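Local atomic coordinates of uncharacterized protein (Deinococcus radiodurans, PDB entry 2A1V), a protein that is of unknown function but belongs to the YjbR (DUF419) family, whose compact fold sets helices against an antiparallel beta sheet. Residues P65-G68 / E69-Q73. Residues are numbered along the deposited sequence; the frame is centred on the assembly and turned at random. Where two conformers were deposited one is given.
Sequences PERG and EELRQ
The carbonyl oxygen of R67 accepts the N-H of L71 at 2.8 Å, N to O, in a nearly straight bond (170° at the hydrogen) that belongs to the i to i+4 ladder of alpha helix 65-74. This short helix links strand 58-62 to strand 79-81 of the antiparallel sheet, and its successive rungs join E69 N to P65 O, E70 N to E66 O and R72 N to G68 O, the last more bent at 151°. The same R67 oxygen also lies against the leucine side chain, with L71 CG 3.2 Å from it. L71 turns CG away from its own carbonyl carbon (chi1 -71°), which brings CD1 to 4.0 Å from R67 CG, so the leucine branch and the arginine stem cross at a slant. Both reach L107 of helix 101-119, and L71 also touches I79, making this the inward side of the helix. The R67 chain, extended from CG to NE, carries its guanidinium on to a salt bridge with E106. D64, just before the helix, accepts the backbone N-H of R67 through OD2. The carbonyl of buried G68, which bonds R72 N, also lies against the R72 stem, with R72 CD 3.3 Å from G68 O before the chain bends at chi3; R72 also packs on I79 and P81. On the exposed side, E66 and E70 lie one turn apart, their OE2 atoms 5.0 Å from each other, a spacing at which like charges would probably repel mildly, though R67 NE, about as far from E70 OE2, would probably offset part of this. The E70 chain, extended beyond CG, runs back along the preceding turn and sets its OE2 3.5 Å from R67 CA.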
loop_
_atom_site.group_PDB
_atom_site.type_symbol
_atom_site.label_atom_id
_atom_site.label_comp_id
_atom_site.label_asym_id
_atom_site.label_seq_id
_atom_site.Cartn_x
_atom_site.Cartn_y
_atom_site.Cartn_z
ATOM N N PRO A 65 -13.895 -0.040 1.469
ATOM C CA PRO A 65 -14.551 -1.183 2.118
ATOM C C PRO A 65 -15.238 -2.166 1.167
ATOM O O PRO A 65 -15.086 -3.361 1.321
ATOM C CB PRO A 65 -15.552 -0.512 3.037
ATOM C CG PRO A 65 -14.855 0.784 3.433
ATOM C CD PRO A 65 -14.194 1.231 2.169
ATOM N N GLU A 66 -15.929 -1.668 0.156
ATOM C CA GLU A 66 -16.615 -2.554 -0.743
ATOM C C GLU A 66 -15.649 -3.412 -1.474
ATOM O O GLU A 66 -15.887 -4.623 -1.664
ATOM C CB GLU A 66 -17.432 -1.798 -1.789
ATOM C CG GLU A 66 -18.516 -2.699 -2.432
ATOM C CD GLU A 66 -19.465 -1.949 -3.391
ATOM O OE1 GLU A 66 -19.944 -0.828 -3.019
ATOM O OE2 GLU A 66 -19.714 -2.484 -4.517
ATOM N N ARG A 67 -14.585 -2.772 -1.951
ATOM C CA ARG A 67 -13.602 -3.473 -2.741
ATOM C C ARG A 67 -12.811 -4.487 -1.899
ATOM O O ARG A 67 -12.483 -5.536 -2.387
ATOM C CB ARG A 67 -12.658 -2.511 -3.444
ATOM C CG ARG A 67 -11.598 -3.288 -4.163
ATOM C CD ARG A 67 -10.915 -2.511 -5.191
ATOM N NE ARG A 67 -10.208 -3.366 -6.145
ATOM C CZ ARG A 67 -9.208 -2.924 -6.890
ATOM N NH1 ARG A 67 -8.786 -1.660 -6.783
ATOM N NH2 ARG A 67 -8.619 -3.743 -7.735
ATOM N N GLY A 68 -12.506 -4.146 -0.652
ATOM C CA GLY A 68 -11.879 -5.089 0.282
ATOM C C GLY A 68 -12.727 -6.344 0.481
ATOM O O GLY A 68 -12.211 -7.468 0.482
ATOM N N GLU A 69 -14.033 -6.151 0.637
ATOM C CA GLU A 69 -14.958 -7.285 0.700
ATOM C C GLU A 69 -14.869 -8.153 -0.584
ATOM O O GLU A 69 -14.683 -9.355 -0.492
ATOM C CB GLU A 69 -16.383 -6.788 1.036
ATOM C CG GLU A 69 -17.521 -7.808 0.971
ATOM C CD GLU A 69 -17.397 -8.949 1.980
ATOM O OE1 GLU A 69 -16.969 -8.690 3.145
ATOM O OE2 GLU A 69 -17.737 -10.109 1.594
ATOM N N GLU A 70 -14.920 -7.543 -1.772
ATOM C CA GLU A 70 -14.725 -8.300 -3.018
ATOM C C GLU A 70 -13.388 -9.041 -3.036
ATOM O O GLU A 70 -13.340 -10.241 -3.319
ATOM C CB GLU A 70 -14.777 -7.438 -4.287
ATOM C CG GLU A 70 -15.693 -6.230 -4.245
ATOM C CD GLU A 70 -15.799 -5.506 -5.587
ATOM O OE1 GLU A 70 -16.452 -6.039 -6.497
ATOM O OE2 GLU A 70 -15.232 -4.396 -5.730
ATOM N N LEU A 71 -12.298 -8.327 -2.760
ATOM C CA LEU A 71 -10.973 -8.924 -2.789
ATOM C C LEU A 71 -10.922 -10.124 -1.852
ATOM O O LEU A 71 -10.353 -11.131 -2.195
ATOM C CB LEU A 71 -9.913 -7.911 -2.371
ATOM C CG LEU A 71 -9.668 -6.808 -3.387
ATOM C CD1 LEU A 71 -8.724 -5.743 -2.837
ATOM C CD2 LEU A 71 -9.105 -7.397 -4.638
ATOM N N ARG A 72 -11.514 -10.006 -0.671
ATOM C CA ARG A 72 -11.410 -11.082 0.302
ATOM C C ARG A 72 -12.237 -12.289 -0.100
ATOM O O ARG A 72 -11.905 -13.400 0.306
ATOM C CB ARG A 72 -11.774 -10.612 1.693
ATOM C CG ARG A 72 -10.643 -9.827 2.311
ATOM C CD ARG A 72 -11.199 -8.831 3.269
ATOM N NE ARG A 72 -11.925 -9.547 4.287
ATOM C CZ ARG A 72 -12.932 -9.045 4.987
ATOM N NH1 ARG A 72 -13.368 -7.785 4.774
ATOM N NH2 ARG A 72 -13.510 -9.826 5.902
ATOM N N GLN A 73 -13.256 -12.056 -0.936
ATOM C CA GLN A 73 -14.084 -13.136 -1.485
ATOM C C GLN A 73 -13.408 -13.759 -2.728
ATOM O O GLN A 73 -13.461 -14.967 -2.937
ATOM C CB GLN A 73 -15.544 -12.653 -1.747
ATOM C CG GLN A 73 -15.937 -12.316 -3.210
ATOM C CD GLN A 73 -17.396 -11.825 -3.338
ATOM O OE1 GLN A 73 -18.331 -12.515 -2.916
ATOM N NE2 GLN A 73 -17.590 -10.633 -3.925
#